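Local coordinates for protein argonaute (Methanocaldococcus jannaschii, PDB 5G5S) that uses short single-stranded DNA guides to bind complementary target strands and cuts the target DNA, and may defend the cell against invading genetic elements, at residues Tyr499-Gly504 against Glu563-Leu568; Arg532-Glu537 against Asn556-Asp561; Leu545-Val550 against Asn581-Ile586; Ile567-Asp572 against Ser592-Ile597. All coordinates share one frame; numbering follows the deposited sequence.

Interaction 1 (Tyr499-Gly504 against Glu563-Leu568); sequences YDYIMG and ENKNIL
D500 grips N566 from both ends: its backbone N donates to N566 O at 2.7 Å, in the carbonyl plane, while its carboxylate OD2 takes the N-H of N566 at 2.8 Å, on the anti side. Beyond this clamp the chains pair as parallel strands, with L568 N on Y501 O (3.0 Å) and M503 N on L568 O (2.8 Å, N-H...O angle 170°). K565 bends at chi2 and chi4, which brings NZ round to a weak bond with Y501 OH; its stronger partner is D561 O. L568 lies on one face of the Y499 ring: its CB stands over the ring centre, 3.7 Å from the centroid, in a CH-pi contact. At the ring edge OD1 of N566 comes within 3.3 Å of Y499 CD1, with amide and ring 71° apart; this oxygen also accepts from N593, and Y499 OH bonds E595. On the other face of the sheet I567 runs alongside Y501, CG1 meeting the ring edge at CD2, and its CG2 touches M503 SD. L661 of helix 656-666 packs on Y499, I502 and L568. Strand 501-506, which leads to D506, thus pairs in parallel with strand 566-571, as in the RNase H-like fold of PIWI domains.

Interaction 2 (Arg532-Glu537 against Asn556-Asp561); sequences RIQPIE and NKANID
The guanidinium of R532 has CG1 of I560 over one face, 3.8 Å above the plane and offset toward the rim, while A558 O lies at its edge, bonded to NH2. The R532 and I560 side chains slide past each other in opposite directions, and it is CG1, not the terminal CD1, that comes nearest the guanidinium. These groups join two parts of the RNase H-like PIWI fold: strand 530-537, paired antiparallel with strand 517-525, and the turn that leaves helix 547-556 on its way to strand 566-571. N559, with positive phi (67°), is the first residue to leave the helical conformation, and A558 O just before it is the acceptor that R532 reaches. NH2 approaches this oxygen in the carbonyl plane at 2.6 Å, although the oxygen sits 26° out of the guanidinium plane and the N-H...O angle is only 138°.

Bends at chi2 and chi3 fold the arginine back over its own strand, where NE and NH2 both make weak bonds to OE1 of Q534. The glutamine oxygen and the alanine carbonyl together restrain the rotation of the guanidinium. L554 of helix 547-556 touches both Q534 and I560, and K708 of helix 704-708 packs on R532. Farther along the strand E537 ties back to the same helix as L554, OE2 bonding Y553 OH. The methyl CB of A558 rests against the outer part of the Q534 side chain, 3.8 Å from both CG and the amide carbon CD.

Interaction 3 (Leu545-Val550 against Asn581-Ile586); sequences LHLPYV and NDLKEI
L583 carries CG anti to its carbonyl carbon (chi1 -70°) and then runs extended (chi2 174°), which sends both methyls out to L547 and P548; L547, with CG anti to the backbone N (chi1 -169°), presents CD2 to meet them. CD2 of L547 lies 3.8 Å from L583 CD1, the two side chains crossing at about a right angle. L583 CD2 meets the pyrrolidine ring instead, 3.9 Å from P548 CG. The proline is the wedge of the contact. Its CG presses on CB of D582 at 3.5 Å, and its CB touches CD1 of I586 at 3.8 Å. That same methyl reaches the backbone, 3.5 Å from P548 O.

Here the first turn of helix 547-556 packs against helix 577-590, the helix of the beta-alpha-beta unit that links strands 566-571 and 593-600 in the PIWI domain. H546 holds the N-cap position, and V550 N bonds H546 O (3.1 Å) to close the opening turn. L547 N, at the helix start, donates to OE1 of E579, a polar tie between the two helices beside their apolar seam. I551, one turn on, touches both L583 and I586, while F644 of strand 636-645 packs on L583. Beneath the helices L547 rests on F569 and R571 of strand 566-571. The carboxylate of D582 approaches the imidazole of H546 without contact, OD2 lying 4.6 Å from NE2.

Interaction 4 (Ile567-Asp572 against Ser592-Ile597); sequences ILFLRD and SNIEVI
E595 O receives the shortest bond, from F569 N at 2.7 Å. It belongs to a parallel ladder between strands 566-571 and 593-600, the two strands of a beta-alpha-beta unit whose crossover helix is 577-590, in the RNase H-like core of the PIWI domain. I567 N bonds N593 O almost straight (176°), E595 N returns to I567 O at 2.8 Å, and I597 N to F569 O at 3.1 Å. The ladder ends in a weak bond from R571 N to I597 O, just before D572, an active-site and manganese-binding residue inferred by similarity.

E595 is buried and its carboxylate heavily used. OE1 accepts from Y499 and W641, while OE2 pairs with R643 and takes ND2 of N593 from above the carboxylate plane (2.9 Å). The carboxylate is therefore probably ionised. On that face L568 CD1 lies 3.8 Å from E595 CB, and L570 runs side by side with I597. On the face toward helix 547-556, I567 and I594 also lie alongside each other, and CG2 of I594 meets the F569 ring obliquely. L547 and I551 of that helix close over F569. R571 places CG between its backbone N and carbonyl carbon (chi1 51°), leaning the aliphatic chain on V596: CG and CD are each 3.8 Å from V596 CG2.

Overall arrangement
All four contacts lie in the PIWI domain, on one side of the chain's centre. Interactions 1 and 4 share strand 566-571, pairing its two edges with strands 501-506 and 593-600, their centres about 7 Å apart. Interaction 3 lies about 11 Å from interaction 4 between centres, with L547 resting on that sheet. Interaction 2 carries the sheet's strand 530-537 to the turn after helix 547-556; it touches interaction 1 through Y501 and interaction 3 through the E537-Y549 hydrogen bond. Along the chain, interaction 2 is nested within interaction 1, whereas interaction 3 crosses both and interaction 4. Together they frame the central strands that lead to D506 and D572, probable catalytic residues.

Interaction 1 (Tyr499-Gly504 against Glu563-Leu568)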
# COMPACT_ATOMS: atom_id res chain seq x y z
N TYR A 499 11.46 3.90 -20.47
CA TYR A 499 10.88 2.58 -20.20
C TYR A 499 9.77 2.13 -21.10
O TYR A 499 8.78 2.83 -21.28
CB TYR A 499 10.44 2.45 -18.72
CG TYR A 499 11.53 2.85 -17.76
CD1 TYR A 499 12.66 2.06 -17.59
CD2 TYR A 499 11.47 4.06 -17.07
CE1 TYR A 499 13.70 2.45 -16.74
CE2 TYR A 499 12.49 4.45 -16.21
CZ TYR A 499 13.59 3.63 -16.03
OH TYR A 499 14.61 3.99 -15.19
N ASP A 500 9.93 0.93 -21.65
CA ASP A 500 8.91 0.28 -22.46
C ASP A 500 7.75 -0.10 -21.52
O ASP A 500 6.59 0.07 -21.87
CB ASP A 500 9.48 -0.97 -23.15
CG ASP A 500 10.51 -0.65 -24.21
OD1 ASP A 500 10.12 -0.30 -25.33
OD2 ASP A 500 11.72 -0.74 -23.90
N TYR A 501 8.10 -0.58 -20.30
CA TYR A 501 7.18 -0.97 -19.24
C TYR A 501 7.63 -0.48 -17.90
O TYR A 501 8.82 -0.48 -17.59
CB TYR A 501 7.01 -2.50 -19.15
CG TYR A 501 6.52 -3.16 -20.42
CD1 TYR A 501 5.34 -2.74 -21.04
CD2 TYR A 501 7.20 -4.25 -20.97
CE1 TYR A 501 4.88 -3.35 -22.21
CE2 TYR A 501 6.74 -4.88 -22.12
CZ TYR A 501 5.58 -4.42 -22.74
OH TYR A 501 5.12 -5.03 -23.88
N ILE A 502 6.66 -0.08 -17.09
CA ILE A 502 6.80 0.27 -15.69
C ILE A 502 5.85 -0.72 -15.04
O ILE A 502 4.66 -0.76 -15.40
CB ILE A 502 6.51 1.74 -15.36
CG1 ILE A 502 7.62 2.65 -15.96
CG2 ILE A 502 6.38 1.92 -13.81
CD1 ILE A 502 7.24 4.13 -16.13
N MET A 503 6.41 -1.61 -14.21
CA MET A 503 5.65 -2.69 -13.63
C MET A 503 5.60 -2.61 -12.10
O MET A 503 6.63 -2.64 -11.44
CB MET A 503 6.19 -4.04 -14.12
CG MET A 503 5.96 -4.30 -15.60
SD MET A 503 6.55 -5.94 -16.08
CE MET A 503 6.17 -5.96 -17.83
N GLY A 504 4.39 -2.46 -11.59
CA GLY A 504 4.11 -2.42 -10.16
C GLY A 504 3.92 -3.84 -9.68
O GLY A 504 3.15 -4.59 -10.27
N GLU A 563 11.82 -9.13 -24.11
CA GLU A 563 13.13 -9.12 -24.74
C GLU A 563 13.34 -7.78 -25.42
O GLU A 563 12.38 -7.21 -25.96
CB GLU A 563 13.21 -10.23 -25.78
CG GLU A 563 12.91 -11.62 -25.24
CD GLU A 563 13.06 -12.78 -26.20
OE1 GLU A 563 13.25 -12.55 -27.42
OE2 GLU A 563 12.99 -13.94 -25.72
N ASN A 564 14.61 -7.30 -25.44
CA ASN A 564 15.04 -6.05 -26.10
C ASN A 564 14.23 -4.84 -25.59
O ASN A 564 13.94 -3.89 -26.33
CB ASN A 564 14.98 -6.21 -27.61
CG ASN A 564 15.46 -7.57 -28.08
OD1 ASN A 564 16.56 -8.02 -27.74
ND2 ASN A 564 14.64 -8.26 -28.85
N LYS A 565 13.89 -4.89 -24.29
CA LYS A 565 13.07 -3.91 -23.61
C LYS A 565 13.83 -3.23 -22.48
O LYS A 565 14.85 -3.73 -22.01
CB LYS A 565 11.83 -4.61 -23.01
CG LYS A 565 10.86 -5.25 -24.03
CD LYS A 565 10.10 -4.24 -24.90
CE LYS A 565 9.29 -4.90 -25.99
NZ LYS A 565 8.07 -5.56 -25.45
N ASN A 566 13.32 -2.07 -22.06
CA ASN A 566 13.78 -1.30 -20.92
C ASN A 566 12.60 -1.30 -19.97
O ASN A 566 11.57 -0.72 -20.28
CB ASN A 566 14.21 0.13 -21.30
CG ASN A 566 14.97 0.81 -20.19
OD1 ASN A 566 15.03 0.32 -19.05
ND2 ASN A 566 15.60 1.92 -20.49
N ILE A 567 12.71 -2.08 -18.88
CA ILE A 567 11.65 -2.33 -17.90
C ILE A 567 12.07 -1.89 -16.52
O ILE A 567 13.15 -2.23 -16.06
CB ILE A 567 11.22 -3.85 -17.90
CG1 ILE A 567 10.77 -4.31 -19.31
CG2 ILE A 567 10.12 -4.14 -16.88
CD1 ILE A 567 10.99 -5.77 -19.55
N LEU A 568 11.17 -1.14 -15.85
CA LEU A 568 11.38 -0.67 -14.49
C LEU A 568 10.35 -1.36 -13.59
O LEU A 568 9.16 -1.26 -13.86
CB LEU A 568 11.25 0.88 -14.42
CG LEU A 568 11.23 1.52 -13.01
CD1 LEU A 568 12.57 1.37 -12.31
CD2 LEU A 568 10.79 2.97 -13.05

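Interaction 2 (Arg532-Glu537 against Asn556-Asp561)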
# COMPACT_ATOMS: atom_id res chain seq x y z
N ARG A 532 -1.80 -4.30 -18.76
CA ARG A 532 -2.17 -5.57 -18.13
C ARG A 532 -2.25 -5.45 -16.60
O ARG A 532 -1.46 -4.74 -15.98
CB ARG A 532 -1.16 -6.70 -18.45
CG ARG A 532 -0.85 -7.00 -19.92
CD ARG A 532 -1.95 -7.78 -20.62
NE ARG A 532 -1.87 -9.20 -20.27
CZ ARG A 532 -1.30 -10.12 -21.03
NH1 ARG A 532 -0.77 -9.79 -22.20
NH2 ARG A 532 -1.28 -11.38 -20.64
N ILE A 533 -3.21 -6.15 -16.01
CA ILE A 533 -3.34 -6.36 -14.58
C ILE A 533 -3.13 -7.89 -14.54
O ILE A 533 -4.04 -8.66 -14.86
CB ILE A 533 -4.67 -5.88 -13.98
CG1 ILE A 533 -4.93 -4.39 -14.30
CG2 ILE A 533 -4.69 -6.16 -12.46
CD1 ILE A 533 -6.39 -3.92 -14.10
N GLN A 534 -1.87 -8.28 -14.33
CA GLN A 534 -1.44 -9.67 -14.38
C GLN A 534 -1.33 -10.40 -13.05
O GLN A 534 -0.32 -10.25 -12.38
CB GLN A 534 -0.10 -9.75 -15.16
CG GLN A 534 0.15 -11.09 -15.85
CD GLN A 534 -1.00 -11.49 -16.75
OE1 GLN A 534 -1.31 -10.82 -17.75
NE2 GLN A 534 -1.69 -12.55 -16.36
N PRO A 535 -2.30 -11.30 -12.70
CA PRO A 535 -2.12 -12.13 -11.50
C PRO A 535 -0.92 -13.06 -11.69
O PRO A 535 -0.66 -13.49 -12.82
CB PRO A 535 -3.42 -12.95 -11.42
CG PRO A 535 -4.38 -12.30 -12.37
CD PRO A 535 -3.53 -11.67 -13.43
N ILE A 536 -0.16 -13.34 -10.63
CA ILE A 536 1.02 -14.22 -10.70
C ILE A 536 0.79 -15.44 -9.83
O ILE A 536 0.52 -15.30 -8.63
CB ILE A 536 2.37 -13.49 -10.34
CG1 ILE A 536 2.55 -12.09 -11.02
CG2 ILE A 536 3.60 -14.41 -10.51
CD1 ILE A 536 2.64 -12.06 -12.57
N GLU A 537 0.91 -16.64 -10.43
CA GLU A 537 0.79 -17.93 -9.73
C GLU A 537 2.11 -18.17 -9.02
O GLU A 537 3.16 -17.85 -9.58
CB GLU A 537 0.58 -19.07 -10.73
CG GLU A 537 -0.75 -19.06 -11.46
CD GLU A 537 -0.84 -20.08 -12.58
OE1 GLU A 537 -0.87 -21.29 -12.27
OE2 GLU A 537 -0.88 -19.67 -13.76
N ASN A 556 6.78 -16.41 -20.32
CA ASN A 556 6.34 -17.77 -20.65
C ASN A 556 4.87 -18.13 -20.40
O ASN A 556 4.32 -18.93 -21.16
CB ASN A 556 7.26 -18.81 -20.01
CG ASN A 556 8.72 -18.69 -20.39
OD1 ASN A 556 9.08 -18.66 -21.57
ND2 ASN A 556 9.58 -18.66 -19.39
N LYS A 557 4.24 -17.59 -19.35
CA LYS A 557 2.85 -17.91 -19.02
C LYS A 557 1.87 -16.74 -19.19
O LYS A 557 0.66 -16.97 -19.24
CB LYS A 557 2.75 -18.52 -17.61
N ALA A 558 2.37 -15.49 -19.28
CA ALA A 558 1.50 -14.31 -19.46
C ALA A 558 1.53 -13.77 -20.88
O ALA A 558 0.64 -13.00 -21.25
CB ALA A 558 1.85 -13.22 -18.47
N ASN A 559 2.51 -14.22 -21.70
CA ASN A 559 2.68 -13.83 -23.10
C ASN A 559 3.08 -12.36 -23.32
O ASN A 559 2.75 -11.78 -24.35
CB ASN A 559 1.48 -14.25 -24.00
CG ASN A 559 0.98 -15.67 -23.80
OD1 ASN A 559 -0.15 -15.88 -23.35
ND2 ASN A 559 1.80 -16.67 -24.14
N ILE A 560 3.82 -11.78 -22.37
CA ILE A 560 4.31 -10.41 -22.52
C ILE A 560 5.73 -10.50 -23.10
O ILE A 560 6.57 -11.24 -22.57
CB ILE A 560 4.24 -9.59 -21.19
CG1 ILE A 560 2.76 -9.40 -20.74
CG2 ILE A 560 4.95 -8.23 -21.32
CD1 ILE A 560 2.54 -9.42 -19.26
N ASP A 561 5.98 -9.79 -24.22
CA ASP A 561 7.32 -9.78 -24.83
C ASP A 561 8.21 -8.95 -23.91
O ASP A 561 7.96 -7.77 -23.68
CB ASP A 561 7.30 -9.23 -26.27
CG ASP A 561 8.65 -9.18 -26.99
OD1 ASP A 561 9.58 -9.90 -26.56
OD2 ASP A 561 8.76 -8.45 -28.00

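Interaction 3 (Leu545-Val550 against Asn581-Ile586)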
# COMPACT_ATOMS: atom_id res chain seq x y z
N LEU A 545 7.99 -16.28 -4.09
CA LEU A 545 7.69 -15.64 -5.36
C LEU A 545 8.67 -14.44 -5.54
O LEU A 545 8.39 -13.30 -5.15
CB LEU A 545 6.20 -15.25 -5.33
CG LEU A 545 5.53 -14.49 -6.47
CD1 LEU A 545 6.20 -14.70 -7.78
CD2 LEU A 545 4.08 -14.86 -6.57
N HIS A 546 9.85 -14.72 -6.12
CA HIS A 546 10.94 -13.78 -6.35
C HIS A 546 10.88 -13.09 -7.73
O HIS A 546 10.20 -13.59 -8.63
CB HIS A 546 12.30 -14.48 -6.12
CG HIS A 546 12.52 -15.71 -6.96
ND1 HIS A 546 11.70 -16.83 -6.82
CD2 HIS A 546 13.46 -15.98 -7.89
CE1 HIS A 546 12.17 -17.73 -7.68
NE2 HIS A 546 13.22 -17.25 -8.35
N LEU A 547 11.57 -11.94 -7.89
CA LEU A 547 11.62 -11.19 -9.15
C LEU A 547 12.08 -12.03 -10.37
O LEU A 547 11.37 -12.01 -11.36
CB LEU A 547 12.40 -9.87 -9.02
CG LEU A 547 12.30 -8.90 -10.20
CD1 LEU A 547 10.85 -8.49 -10.49
CD2 LEU A 547 13.16 -7.67 -9.97
N PRO A 548 13.18 -12.84 -10.32
CA PRO A 548 13.50 -13.68 -11.49
C PRO A 548 12.34 -14.56 -11.97
O PRO A 548 12.12 -14.65 -13.18
CB PRO A 548 14.69 -14.52 -10.99
CG PRO A 548 15.31 -13.66 -9.94
CD PRO A 548 14.17 -13.03 -9.24
N TYR A 549 11.55 -15.15 -11.04
CA TYR A 549 10.38 -15.97 -11.36
C TYR A 549 9.24 -15.16 -11.99
O TYR A 549 8.59 -15.67 -12.90
CB TYR A 549 9.88 -16.76 -10.13
CG TYR A 549 8.55 -17.45 -10.36
CD1 TYR A 549 8.48 -18.68 -11.01
CD2 TYR A 549 7.36 -16.85 -9.98
CE1 TYR A 549 7.26 -19.29 -11.28
CE2 TYR A 549 6.13 -17.45 -10.22
CZ TYR A 549 6.08 -18.68 -10.87
OH TYR A 549 4.86 -19.27 -11.07
N VAL A 550 8.99 -13.92 -11.50
CA VAL A 550 7.96 -13.02 -12.02
C VAL A 550 8.22 -12.78 -13.52
O VAL A 550 7.30 -12.94 -14.33
CB VAL A 550 7.87 -11.69 -11.22
CG1 VAL A 550 6.94 -10.67 -11.89
CG2 VAL A 550 7.42 -11.94 -9.78
N ASN A 581 22.18 -12.54 -8.84
CA ASN A 581 22.84 -13.30 -9.90
C ASN A 581 21.84 -13.79 -10.94
O ASN A 581 22.19 -13.83 -12.13
CB ASN A 581 23.61 -14.47 -9.32
CG ASN A 581 24.34 -15.26 -10.38
OD1 ASN A 581 25.34 -14.80 -10.95
ND2 ASN A 581 23.79 -16.41 -10.75
N ASP A 582 20.63 -14.18 -10.52
CA ASP A 582 19.58 -14.64 -11.42
C ASP A 582 19.11 -13.48 -12.31
O ASP A 582 18.84 -13.69 -13.49
CB ASP A 582 18.39 -15.22 -10.63
CG ASP A 582 18.61 -16.58 -9.98
OD1 ASP A 582 19.79 -16.95 -9.76
OD2 ASP A 582 17.61 -17.25 -9.65
N LEU A 583 19.05 -12.25 -11.73
CA LEU A 583 18.67 -11.04 -12.45
C LEU A 583 19.76 -10.60 -13.41
O LEU A 583 19.45 -10.12 -14.49
CB LEU A 583 18.25 -9.91 -11.50
CG LEU A 583 16.92 -10.09 -10.76
CD1 LEU A 583 16.71 -8.98 -9.77
CD2 LEU A 583 15.74 -10.18 -11.73
N LYS A 584 21.04 -10.86 -13.05
CA LYS A 584 22.21 -10.62 -13.91
C LYS A 584 22.11 -11.51 -15.16
O LYS A 584 22.30 -11.01 -16.26
CB LYS A 584 23.52 -10.92 -13.16
CG LYS A 584 24.03 -9.75 -12.33
CD LYS A 584 25.50 -9.93 -11.95
CE LYS A 584 25.68 -10.40 -10.53
NZ LYS A 584 27.11 -10.70 -10.23
N GLU A 585 21.75 -12.81 -14.98
CA GLU A 585 21.59 -13.79 -16.07
C GLU A 585 20.37 -13.50 -16.96
O GLU A 585 20.48 -13.61 -18.18
CB GLU A 585 21.55 -15.24 -15.54
CG GLU A 585 22.82 -15.70 -14.84
CD GLU A 585 24.10 -15.58 -15.64
OE1 GLU A 585 24.23 -16.28 -16.66
OE2 GLU A 585 24.97 -14.76 -15.25
N ILE A 586 19.23 -13.13 -16.35
CA ILE A 586 17.99 -12.79 -17.04
C ILE A 586 18.16 -11.60 -18.01
O ILE A 586 17.64 -11.65 -19.12
CB ILE A 586 16.81 -12.63 -16.02
CG1 ILE A 586 15.91 -13.87 -16.04
CG2 ILE A 586 15.98 -11.37 -16.22
CD1 ILE A 586 15.16 -14.14 -14.75

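Interaction 4 (Ile567-Asp572 against Ser592-Ile597)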
# COMPACT_ATOMS: atom_id res chain seq x y z
N ILE A 567 12.71 -2.08 -18.88
CA ILE A 567 11.65 -2.33 -17.90
C ILE A 567 12.07 -1.89 -16.52
O ILE A 567 13.15 -2.23 -16.06
CB ILE A 567 11.22 -3.85 -17.90
CG1 ILE A 567 10.77 -4.31 -19.31
CG2 ILE A 567 10.12 -4.14 -16.88
CD1 ILE A 567 10.99 -5.77 -19.55
N LEU A 568 11.17 -1.14 -15.85
CA LEU A 568 11.38 -0.67 -14.49
C LEU A 568 10.35 -1.36 -13.59
O LEU A 568 9.16 -1.26 -13.86
CB LEU A 568 11.25 0.88 -14.42
CG LEU A 568 11.23 1.52 -13.01
CD1 LEU A 568 12.57 1.37 -12.31
CD2 LEU A 568 10.79 2.97 -13.05
N PHE A 569 10.82 -2.08 -12.55
CA PHE A 569 9.96 -2.73 -11.56
C PHE A 569 9.89 -1.91 -10.28
O PHE A 569 10.90 -1.43 -9.76
CB PHE A 569 10.41 -4.16 -11.22
CG PHE A 569 10.11 -5.17 -12.30
CD1 PHE A 569 11.06 -5.46 -13.28
CD2 PHE A 569 8.92 -5.90 -12.29
CE1 PHE A 569 10.80 -6.42 -14.26
CE2 PHE A 569 8.66 -6.85 -13.27
CZ PHE A 569 9.59 -7.09 -14.26
N LEU A 570 8.68 -1.78 -9.77
CA LEU A 570 8.37 -1.05 -8.55
C LEU A 570 7.87 -2.07 -7.53
O LEU A 570 6.92 -2.82 -7.80
CB LEU A 570 7.27 -0.02 -8.86
CG LEU A 570 7.61 1.40 -9.32
CD1 LEU A 570 8.86 1.50 -10.15
CD2 LEU A 570 6.44 2.03 -10.01
N ARG A 571 8.56 -2.15 -6.38
CA ARG A 571 8.15 -3.07 -5.32
C ARG A 571 8.33 -2.48 -3.92
O ARG A 571 9.17 -1.60 -3.72
CB ARG A 571 8.76 -4.48 -5.48
CG ARG A 571 10.28 -4.55 -5.67
CD ARG A 571 10.76 -5.98 -5.92
NE ARG A 571 11.04 -6.69 -4.67
CZ ARG A 571 11.36 -7.98 -4.58
NH1 ARG A 571 11.45 -8.73 -5.67
NH2 ARG A 571 11.59 -8.54 -3.40
N ASP A 572 7.49 -2.92 -2.99
CA ASP A 572 7.56 -2.56 -1.57
C ASP A 572 8.27 -3.74 -0.97
O ASP A 572 7.63 -4.63 -0.39
CB ASP A 572 6.16 -2.40 -0.96
CG ASP A 572 6.12 -1.55 0.30
OD1 ASP A 572 6.85 -1.88 1.26
OD2 ASP A 572 5.35 -0.57 0.33
N SER A 592 17.71 -7.20 -22.28
CA SER A 592 16.87 -6.17 -21.72
C SER A 592 17.54 -5.50 -20.56
O SER A 592 18.33 -6.12 -19.85
CB SER A 592 15.55 -6.78 -21.24
OG SER A 592 14.76 -7.23 -22.33
N ASN A 593 17.18 -4.23 -20.35
CA ASN A 593 17.62 -3.45 -19.20
C ASN A 593 16.51 -3.63 -18.15
O ASN A 593 15.35 -3.26 -18.39
CB ASN A 593 17.80 -2.00 -19.58
CG ASN A 593 18.32 -1.13 -18.46
OD1 ASN A 593 19.52 -1.09 -18.19
ND2 ASN A 593 17.44 -0.37 -17.84
N ILE A 594 16.83 -4.29 -17.03
CA ILE A 594 15.89 -4.55 -15.95
C ILE A 594 16.28 -3.70 -14.76
O ILE A 594 17.38 -3.82 -14.22
CB ILE A 594 15.76 -6.05 -15.58
CG1 ILE A 594 15.49 -6.97 -16.81
CG2 ILE A 594 14.74 -6.27 -14.45
CD1 ILE A 594 14.13 -6.76 -17.61
N GLU A 595 15.37 -2.81 -14.38
CA GLU A 595 15.60 -1.95 -13.22
C GLU A 595 14.59 -2.24 -12.13
O GLU A 595 13.48 -2.71 -12.41
CB GLU A 595 15.62 -0.48 -13.61
CG GLU A 595 16.87 -0.10 -14.38
CD GLU A 595 16.90 1.34 -14.86
OE1 GLU A 595 16.12 2.16 -14.32
OE2 GLU A 595 17.69 1.65 -15.78
N VAL A 596 15.02 -2.01 -10.89
CA VAL A 596 14.21 -2.20 -9.69
C VAL A 596 14.51 -1.11 -8.67
O VAL A 596 15.66 -0.74 -8.44
CB VAL A 596 14.23 -3.66 -9.12
CG1 VAL A 596 15.60 -4.06 -8.58
CG2 VAL A 596 13.15 -3.86 -8.06
N ILE A 597 13.44 -0.54 -8.13
CA ILE A 597 13.51 0.47 -7.09
C ILE A 597 12.52 0.03 -5.99
O ILE A 597 11.46 -0.51 -6.29
CB ILE A 597 13.31 1.91 -7.63
CG1 ILE A 597 13.87 2.97 -6.62
CG2 ILE A 597 11.84 2.17 -8.04
CD1 ILE A 597 14.06 4.44 -7.11